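Long-range contacts in EccE5 (Mycobacterium xenopi RIVM700367, PDB 7B9F), which probably serves as a membrane-complex component of the mycobacterial ESX-5 type VII secretion system, which exports proteins across the inner membrane: residues Q111-A116 with L202-Q207; I160-V165 with V314-R319; Q97-H102 with L223-E228. All coordinates share one frame; numbering follows the deposited sequence.

Interaction 1: Q111-A116 with L202-Q207; sequences QGQLVA and LRMDPQ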
loop_
_atom_site.group_PDB
_atom_site.type_symbol
_atom_site.label_atom_id
_atom_site.label_comp_id
_atom_site.label_asym_id
_atom_site.label_seq_id
_atom_site.Cartn_x
_atom_site.Cartn_y
_atom_site.Cartn_z
ATOM N N GLN A 111 -21.235 33.015 -4.421
ATOM C CA GLN A 111 -20.562 31.846 -5.028
ATOM C C GLN A 111 -19.026 31.908 -4.917
ATOM O O GLN A 111 -18.299 31.437 -5.792
ATOM C CB GLN A 111 -21.038 31.603 -6.472
ATOM C CG GLN A 111 -20.646 32.590 -7.565
ATOM C CD GLN A 111 -20.664 31.962 -8.940
ATOM O OE1 GLN A 111 -21.285 30.922 -9.150
ATOM N NE2 GLN A 111 -19.979 32.590 -9.887
ATOM N N GLY A 112 -18.527 32.434 -3.809
ATOM C CA GLY A 112 -17.114 32.677 -3.590
ATOM C C GLY A 112 -16.934 33.789 -2.585
ATOM O O GLY A 112 -17.786 34.662 -2.424
ATOM N N GLN A 113 -15.801 33.764 -1.890
ATOM C CA GLN A 113 -15.620 34.605 -0.713
ATOM C C GLN A 113 -14.770 35.831 -1.007
ATOM O O GLN A 113 -13.835 35.782 -1.809
ATOM C CB GLN A 113 -14.985 33.851 0.453
ATOM C CG GLN A 113 -15.858 32.854 1.164
ATOM C CD GLN A 113 -16.150 31.665 0.318
ATOM O OE1 GLN A 113 -15.254 30.942 -0.104
ATOM N NE2 GLN A 113 -17.425 31.426 0.090
ATOM N N LEU A 114 -15.109 36.927 -0.331
ATOM C CA LEU A 114 -14.436 38.211 -0.445
ATOM C C LEU A 114 -14.117 38.697 0.958
ATOM O O LEU A 114 -15.026 38.855 1.775
ATOM C CB LEU A 114 -15.341 39.221 -1.152
ATOM C CG LEU A 114 -15.694 38.967 -2.620
ATOM C CD1 LEU A 114 -16.718 39.971 -3.151
ATOM C CD2 LEU A 114 -14.430 39.060 -3.422
ATOM N N VAL A 115 -12.839 38.940 1.244
ATOM C CA VAL A 115 -12.410 39.409 2.557
ATOM C C VAL A 115 -11.387 40.515 2.363
ATOM O O VAL A 115 -10.465 40.385 1.556
ATOM C CB VAL A 115 -11.799 38.276 3.408
ATOM C CG1 VAL A 115 -11.263 38.806 4.721
ATOM C CG2 VAL A 115 -12.813 37.216 3.683
ATOM N N ALA A 116 -11.520 41.589 3.139
ATOM C CA ALA A 116 -10.629 42.732 3.035
ATOM C C ALA A 116 -9.795 42.879 4.297
ATOM O O ALA A 116 -10.245 42.563 5.401
ATOM C CB ALA A 116 -11.408 44.018 2.782
ATOM N N LEU A 202 -9.138 39.817 -0.413
ATOM C CA LEU A 202 -8.740 38.429 -0.584
ATOM C C LEU A 202 -9.841 37.694 -1.332
ATOM O O LEU A 202 -11.016 37.839 -0.990
ATOM C CB LEU A 202 -8.533 37.783 0.783
ATOM C CG LEU A 202 -7.402 38.305 1.672
ATOM C CD1 LEU A 202 -7.441 37.641 3.021
ATOM C CD2 LEU A 202 -6.060 38.171 1.063
ATOM N N ARG A 203 -9.481 36.906 -2.334
ATOM C CA ARG A 203 -10.450 36.055 -3.009
ATOM C C ARG A 203 -10.068 34.588 -2.899
ATOM O O ARG A 203 -8.906 34.225 -3.095
ATOM C CB ARG A 203 -10.605 36.443 -4.477
ATOM C CG ARG A 203 -11.332 37.746 -4.685
ATOM C CD ARG A 203 -11.631 37.998 -6.153
ATOM N NE ARG A 203 -12.428 39.204 -6.343
ATOM C CZ ARG A 203 -11.957 40.443 -6.289
ATOM N NH1 ARG A 203 -10.671 40.666 -6.062
ATOM N NH2 ARG A 203 -12.777 41.467 -6.473
ATOM N N MET A 204 -11.050 33.743 -2.587
ATOM C CA MET A 204 -10.824 32.307 -2.509
ATOM C C MET A 204 -12.033 31.564 -3.051
ATOM O O MET A 204 -13.174 31.939 -2.769
ATOM C CB MET A 204 -10.557 31.851 -1.070
ATOM C CG MET A 204 -10.254 30.363 -0.955
ATOM S SD MET A 204 -9.914 29.789 0.712
ATOM C CE MET A 204 -11.551 29.878 1.420
ATOM N N ASP A 205 -11.782 30.501 -3.812
ATOM C CA ASP A 205 -12.827 29.589 -4.253
ATOM C C ASP A 205 -12.659 28.309 -3.455
ATOM O O ASP A 205 -11.579 27.705 -3.507
ATOM C CB ASP A 205 -12.711 29.314 -5.757
ATOM C CG ASP A 205 -13.673 28.228 -6.271
ATOM O OD1 ASP A 205 -14.565 27.740 -5.542
ATOM O OD2 ASP A 205 -13.519 27.847 -7.449
ATOM N N PRO A 206 -13.665 27.876 -2.693
ATOM C CA PRO A 206 -13.534 26.614 -1.954
ATOM C C PRO A 206 -13.337 25.410 -2.845
ATOM O O PRO A 206 -12.705 24.437 -2.420
ATOM C CB PRO A 206 -14.859 26.519 -1.192
ATOM C CG PRO A 206 -15.301 27.893 -1.058
ATOM C CD PRO A 206 -14.912 28.564 -2.344
ATOM N N GLN A 207 -13.861 25.441 -4.069
ATOM C CA GLN A 207 -13.763 24.283 -4.944
ATOM C C GLN A 207 -12.341 24.025 -5.412
ATOM O O GLN A 207 -12.037 22.908 -5.838
ATOM C CB GLN A 207 -14.686 24.454 -6.144
ATOM C CG GLN A 207 -16.132 24.589 -5.745
ATOM C CD GLN A 207 -16.614 23.397 -4.959
ATOM O OE1 GLN A 207 -16.298 22.259 -5.289
ATOM N NE2 GLN A 207 -17.377 23.651 -3.907
#

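Interaction 2: I160-V165 with V314-R319; sequences IDIVSV and VRLRPR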
loop_
_atom_site.group_PDB
_atom_site.type_symbol
_atom_site.label_atom_id
_atom_site.label_comp_id
_atom_site.label_asym_id
_atom_site.label_seq_id
_atom_site.Cartn_x
_atom_site.Cartn_y
_atom_site.Cartn_z
ATOM N N ILE A 160 -5.116 38.471 -5.153
ATOM C CA ILE A 160 -4.818 39.456 -4.126
ATOM C C ILE A 160 -4.909 40.810 -4.806
ATOM O O ILE A 160 -4.173 41.068 -5.764
ATOM C CB ILE A 160 -3.415 39.267 -3.537
ATOM C CG1 ILE A 160 -3.259 37.875 -2.946
ATOM C CG2 ILE A 160 -3.171 40.301 -2.460
ATOM C CD1 ILE A 160 -4.179 37.592 -1.874
ATOM N N ASP A 161 -5.796 41.670 -4.337
ATOM C CA ASP A 161 -5.912 42.996 -4.924
ATOM C C ASP A 161 -5.468 44.039 -3.913
ATOM O O ASP A 161 -6.074 44.170 -2.847
ATOM C CB ASP A 161 -7.338 43.280 -5.387
ATOM C CG ASP A 161 -7.759 42.405 -6.544
ATOM O OD1 ASP A 161 -6.873 41.847 -7.214
ATOM O OD2 ASP A 161 -8.978 42.278 -6.786
ATOM N N ILE A 162 -4.415 44.774 -4.248
ATOM C CA ILE A 162 -4.073 45.969 -3.493
ATOM C C ILE A 162 -5.010 47.074 -3.948
ATOM O O ILE A 162 -5.068 47.390 -5.138
ATOM C CB ILE A 162 -2.612 46.377 -3.712
ATOM C CG1 ILE A 162 -1.625 45.341 -3.172
ATOM C CG2 ILE A 162 -2.347 47.711 -3.058
ATOM C CD1 ILE A 162 -1.209 44.284 -4.166
ATOM N N VAL A 163 -5.762 47.653 -3.022
ATOM C CA VAL A 163 -6.689 48.731 -3.345
ATOM C C VAL A 163 -6.319 49.948 -2.519
ATOM O O VAL A 163 -6.214 49.860 -1.292
ATOM C CB VAL A 163 -8.150 48.332 -3.086
ATOM C CG1 VAL A 163 -9.066 49.476 -3.444
ATOM C CG2 VAL A 163 -8.511 47.109 -3.895
ATOM N N SER A 164 -6.122 51.076 -3.189
ATOM C CA SER A 164 -5.843 52.338 -2.521
ATOM C C SER A 164 -6.658 53.429 -3.190
ATOM O O SER A 164 -6.766 53.455 -4.418
ATOM C CB SER A 164 -4.356 52.675 -2.575
ATOM O OG SER A 164 -3.834 52.404 -3.861
ATOM N N VAL A 165 -7.221 54.329 -2.392
ATOM C CA VAL A 165 -8.138 55.339 -2.897
ATOM C C VAL A 165 -7.677 56.698 -2.389
ATOM O O VAL A 165 -7.005 56.796 -1.359
ATOM C CB VAL A 165 -9.593 55.020 -2.474
ATOM C CG1 VAL A 165 -9.756 55.111 -0.971
ATOM C CG2 VAL A 165 -10.615 55.876 -3.219
ATOM N N VAL A 314 -3.957 47.175 -7.906
ATOM C CA VAL A 314 -3.000 46.237 -8.477
ATOM C C VAL A 314 -3.437 44.833 -8.101
ATOM O O VAL A 314 -3.667 44.550 -6.922
ATOM C CB VAL A 314 -1.573 46.503 -7.971
ATOM C CG1 VAL A 314 -0.611 45.607 -8.678
ATOM C CG2 VAL A 314 -1.184 47.954 -8.176
ATOM N N ARG A 315 -3.541 43.955 -9.088
ATOM C CA ARG A 315 -4.017 42.598 -8.870
ATOM C C ARG A 315 -2.868 41.607 -8.946
ATOM O O ARG A 315 -2.070 41.648 -9.885
ATOM C CB ARG A 315 -5.091 42.230 -9.890
ATOM C CG ARG A 315 -5.465 40.765 -9.884
ATOM C CD ARG A 315 -6.784 40.553 -10.579
ATOM N NE ARG A 315 -7.874 41.086 -9.773
ATOM C CZ ARG A 315 -9.156 41.001 -10.105
ATOM N NH1 ARG A 315 -9.507 40.406 -11.235
ATOM N NH2 ARG A 315 -10.083 41.514 -9.309
ATOM N N LEU A 316 -2.789 40.723 -7.959
ATOM C CA LEU A 316 -1.830 39.630 -7.939
ATOM C C LEU A 316 -2.571 38.316 -8.120
ATOM O O LEU A 316 -3.539 38.045 -7.407
ATOM C CB LEU A 316 -1.056 39.613 -6.626
ATOM C CG LEU A 316 -0.397 40.923 -6.217
ATOM C CD1 LEU A 316 0.011 40.848 -4.768
ATOM C CD2 LEU A 316 0.799 41.194 -7.087
ATOM N N ARG A 317 -2.119 37.504 -9.065
ATOM C CA ARG A 317 -2.733 36.217 -9.336
ATOM C C ARG A 317 -1.662 35.144 -9.431
ATOM O O ARG A 317 -0.552 35.420 -9.890
ATOM C CB ARG A 317 -3.520 36.251 -10.650
ATOM C CG ARG A 317 -4.777 37.078 -10.613
ATOM C CD ARG A 317 -5.738 36.606 -11.678
ATOM N NE ARG A 317 -6.310 35.310 -11.341
ATOM C CZ ARG A 317 -6.307 34.263 -12.154
ATOM N NH1 ARG A 317 -5.753 34.359 -13.353
ATOM N NH2 ARG A 317 -6.851 33.116 -11.768
ATOM N N PRO A 318 -1.962 33.917 -9.016
ATOM C CA PRO A 318 -1.051 32.811 -9.315
ATOM C C PRO A 318 -1.090 32.494 -10.795
ATOM O O PRO A 318 -2.136 32.578 -11.438
ATOM C CB PRO A 318 -1.601 31.655 -8.481
ATOM C CG PRO A 318 -3.022 31.965 -8.306
ATOM C CD PRO A 318 -3.188 33.453 -8.356
ATOM N N ARG A 319 0.065 32.130 -11.340
ATOM C CA ARG A 319 0.159 31.932 -12.780
ATOM C C ARG A 319 1.338 31.010 -13.047
ATOM O O ARG A 319 2.485 31.403 -12.815
ATOM C CB ARG A 319 0.332 33.269 -13.489
ATOM C CG ARG A 319 0.210 33.221 -15.000
ATOM C CD ARG A 319 -1.217 32.924 -15.444
ATOM N NE ARG A 319 -1.442 31.512 -15.736
ATOM C CZ ARG A 319 -2.630 30.919 -15.667
ATOM N NH1 ARG A 319 -3.701 31.619 -15.318
ATOM N NH2 ARG A 319 -2.747 29.628 -15.951
#

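Interaction 3: Q97-H102 with L223-E228; sequences QRRFGH and LAAATE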
loop_
_atom_site.group_PDB
_atom_site.type_symbol
_atom_site.label_atom_id
_atom_site.label_comp_id
_atom_site.label_asym_id
_atom_site.label_seq_id
_atom_site.Cartn_x
_atom_site.Cartn_y
_atom_site.Cartn_z
ATOM N N GLN A 97 -16.804 35.712 11.866
ATOM C CA GLN A 97 -16.204 34.451 12.260
ATOM C C GLN A 97 -15.250 34.668 13.425
ATOM O O GLN A 97 -14.544 35.675 13.494
ATOM C CB GLN A 97 -15.484 33.803 11.073
ATOM C CG GLN A 97 -14.897 32.440 11.360
ATOM C CD GLN A 97 -15.961 31.409 11.622
ATOM O OE1 GLN A 97 -16.925 31.297 10.876
ATOM N NE2 GLN A 97 -15.794 30.647 12.692
ATOM N N ARG A 98 -15.249 33.707 14.347
ATOM C CA ARG A 98 -14.299 33.660 15.445
ATOM C C ARG A 98 -13.813 32.224 15.593
ATOM O O ARG A 98 -14.459 31.283 15.127
ATOM C CB ARG A 98 -14.917 34.179 16.744
ATOM C CG ARG A 98 -13.903 34.766 17.692
ATOM C CD ARG A 98 -13.428 36.107 17.181
ATOM N NE ARG A 98 -12.371 36.670 18.013
ATOM C CZ ARG A 98 -12.590 37.409 19.095
ATOM N NH1 ARG A 98 -13.831 37.676 19.474
ATOM N NH2 ARG A 98 -11.569 37.884 19.796
ATOM N N ARG A 99 -12.667 32.058 16.243
ATOM C CA ARG A 99 -11.917 30.813 16.136
ATOM C C ARG A 99 -11.008 30.712 17.364
ATOM O O ARG A 99 -11.247 31.379 18.376
ATOM C CB ARG A 99 -11.155 30.802 14.800
ATOM C CG ARG A 99 -10.830 29.438 14.213
ATOM C CD ARG A 99 -9.942 29.532 12.968
ATOM N NE ARG A 99 -8.598 30.031 13.258
ATOM C CZ ARG A 99 -8.210 31.296 13.132
ATOM N NH1 ARG A 99 -6.968 31.637 13.428
ATOM N NH2 ARG A 99 -9.060 32.214 12.699
ATOM N N PHE A 100 -9.975 29.860 17.287
ATOM C CA PHE A 100 -8.834 29.965 18.196
ATOM C C PHE A 100 -8.142 31.317 18.100
ATOM O O PHE A 100 -7.422 31.699 19.026
ATOM C CB PHE A 100 -7.769 28.907 17.890
ATOM C CG PHE A 100 -8.065 27.534 18.414
ATOM C CD1 PHE A 100 -9.297 27.207 18.943
ATOM C CD2 PHE A 100 -7.076 26.565 18.385
ATOM C CE1 PHE A 100 -9.539 25.931 19.420
ATOM C CE2 PHE A 100 -7.309 25.298 18.861
ATOM C CZ PHE A 100 -8.540 24.979 19.380
ATOM N N GLY A 101 -8.329 32.036 17.000
ATOM C CA GLY A 101 -7.553 33.215 16.701
ATOM C C GLY A 101 -7.956 34.429 17.512
ATOM O O GLY A 101 -8.721 34.369 18.474
ATOM N N HIS A 102 -7.409 35.562 17.089
ATOM C CA HIS A 102 -7.363 36.782 17.875
ATOM C C HIS A 102 -8.553 37.689 17.568
ATOM O O HIS A 102 -9.190 38.201 18.493
ATOM C CB HIS A 102 -6.017 37.469 17.591
ATOM C CG HIS A 102 -5.848 38.840 18.174
ATOM N ND1 HIS A 102 -4.785 39.647 17.827
ATOM C CD2 HIS A 102 -6.513 39.501 19.151
ATOM C CE1 HIS A 102 -4.848 40.776 18.509
ATOM N NE2 HIS A 102 -5.888 40.713 19.319
ATOM N N LEU A 223 -10.680 30.743 5.402
ATOM C CA LEU A 223 -10.249 32.046 4.919
ATOM C C LEU A 223 -10.084 33.033 6.061
ATOM O O LEU A 223 -9.295 33.973 5.949
ATOM C CB LEU A 223 -11.224 32.566 3.869
ATOM C CG LEU A 223 -10.853 33.872 3.179
ATOM C CD1 LEU A 223 -9.482 33.750 2.564
ATOM C CD2 LEU A 223 -11.834 34.122 2.095
ATOM N N ALA A 224 -10.781 32.816 7.175
ATOM C CA ALA A 224 -10.496 33.590 8.377
ATOM C C ALA A 224 -9.065 33.361 8.839
ATOM O O ALA A 224 -8.355 34.307 9.199
ATOM C CB ALA A 224 -11.485 33.224 9.480
ATOM N N ALA A 225 -8.620 32.103 8.822
ATOM C CA ALA A 225 -7.247 31.794 9.202
ATOM C C ALA A 225 -6.248 32.419 8.240
ATOM O O ALA A 225 -5.231 32.975 8.672
ATOM C CB ALA A 225 -7.051 30.282 9.270
ATOM N N ALA A 226 -6.523 32.350 6.935
ATOM C CA ALA A 226 -5.613 32.956 5.962
ATOM C C ALA A 226 -5.560 34.473 6.114
ATOM O O ALA A 226 -4.486 35.086 6.004
ATOM C CB ALA A 226 -6.032 32.577 4.546
ATOM N N THR A 227 -6.707 35.091 6.394
ATOM C CA THR A 227 -6.766 36.529 6.608
ATOM C C THR A 227 -5.962 36.927 7.830
ATOM O O THR A 227 -5.223 37.915 7.803
ATOM C CB THR A 227 -8.217 36.960 6.778
ATOM O OG1 THR A 227 -8.968 36.599 5.617
ATOM C CG2 THR A 227 -8.308 38.446 6.975
ATOM N N GLU A 228 -6.099 36.170 8.918
ATOM C CA GLU A 228 -5.340 36.486 10.121
ATOM C C GLU A 228 -3.848 36.283 9.902
ATOM O O GLU A 228 -3.036 37.037 10.446
ATOM C CB GLU A 228 -5.834 35.653 11.299
ATOM C CG GLU A 228 -7.239 36.001 11.741
ATOM C CD GLU A 228 -7.709 35.148 12.898
ATOM O OE1 GLU A 228 -6.987 34.204 13.273
ATOM O OE2 GLU A 228 -8.808 35.410 13.425
#

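Interaction 1: Q111-A116 with L202-Q207
Val115 and Leu202 mark the tightly packed end of the contact, an antiparallel hydrogen-bonded pair whose CB atoms lie 4.2 Å apart on one face of the sheet. Val115 N donates to Leu202 O at 3.1 Å, in the carbonyl plane and on a lone pair; the return Leu202 N to Val115 O bond is modelled too short to be trusted. On the same face Gln113, Val115 and Leu202 pack against Leu223 and Thr227 of helix 219-234. The axes of 113-116 and 202-204 approach to 5.0 Å at 159°, and the pairing joins strand 113-119 to strand 196-204 in an antiparallel sheet with that helix packed on one face. Toward Asp205, where the chain of another protein packs on Gln113 and Pro206, the ladder weakens, with Gln113 N reaching Met204 O in a weak bond of 3.3 Å. A bend at chi2 (70°) swings the Gln113 amide across to Pro206, OE1 meeting the ring at CG (3.2 Å) and CD. The opposite face is partly exposed. There Leu114 and Arg203 run side by side, with Leu114 CD2 3.6 Å from Arg203 CG; Arg203 NH1 continues to a salt bridge with Asp161. Gln207 N bonds Asp205 OD1 at 2.8 Å, closing an Asx turn.

Interaction 2: I160-V165 with V314-R319
This is an antiparallel strand pairing inside the sheet, made by Ile160, Asp161 and Ile162 of strand 159-166 with Leu316, Arg315 and Val314 of strand 310-319. The axes run at 169°, and two hydrogen-bonded pairs flank a non-hydrogen-bonded one. Ile160 N donates to Leu316 O (2.8 Å) and Ile160 O accepts from Leu316 N, both nearly straight, while Ile162 and Val314 are also bonded both ways, the bond from Ile162 N the more bent. Between them Asp161 and Arg315 lie side by side in a side-on salt bridge, NE to OD1 and NH2 to OD2, each 2.9 Å. Both oxygens are met on their syn side, and the carboxylate and guanidinium planes are only 9° apart. A bend at chi3 (-71°) turns the Arg315 chain so that the guanidinium edge faces the carboxylate. Asp161 OD2 also takes Arg203, so two arginines share one carboxylate. The other face is apolar: CB of Ile160 lies 3.9 Å from CB of Leu316, and CD1 of Ile162 is 3.7 Å from CD1 of Leu316. Strand 196-204 borders the pair beside 159-166, touching Ile160 and Ile162 through Leu200, and strand 322-331 beside 310-319, where Val325 meets Val314 and Leu316.

Interaction 3: Q97-H102 with L223-E228
Arg99 and Glu228 approach from opposite directions in a salt bridge that ties the 97-102 loop to helix 219-234. Both terminal nitrogens converge on one oxygen: NH1 of Arg99 is 2.6 Å from OE1 of Glu228, while the NH2 bond to OE1 (2.9 Å) is bent and weak. OE1 lies at the edge of the guanidinium, near its plane, yet the two flat groups are turned 54° against each other, so the grip is forked on a single atom and not a coplanar two-to-two pairing. Glu228 is extended beyond CG, whereas Arg99 bends at chi3 (67°), which brings its head over the helix surface. Backbone lies on both faces of that head, each offset toward the rim: Ala225 CA 3.9 Å above the plane on one, Gly101 N 3.8 Å above it on the other. Gly101 CA comes within 3.6 Å of Glu228 OE1. Further out, Gln97 rests its CG on CB of Ala224 (4.0 Å). The loop is braced from within, since Gln97 NE2 donates to Arg98 O (2.8 Å) and Arg98 NH2 to His102 O (2.7 Å). The chain of another protein packs on Arg99, Ala225 and Glu228, placing this contact at a subunit interface. On its sheet side the helix meets strand 196-204 through Leu223 on Met204, strand 113-119 through Thr227 on Val117, and strand 105-109 through Thr227 and Glu228 on Val105.

Overall arrangement
Interactions 1 and 2 belong to one antiparallel sheet: strands 196-204 and 159-166 are neighbours in it, and the contact centres are 14 Å apart. Their shared boundary has a charged face, where Arg203 joins the Asp161-Arg315 bridge, and an apolar face, where Leu202 packs on Ile160. Interaction 3, its centre about 15 Å from that of the chain, lies farther out than interaction 1 (about 11 Å) or interaction 2 (about 7 Å). It joins loop to helix through side chains instead of a backbone ladder. Helix segment 223-228 touches interaction 1 through Leu223 and Thr227, but interactions 2 and 3 stay about 8 Å apart at their nearest atoms. Other protein chains reach interactions 1 and 3, not interaction 2.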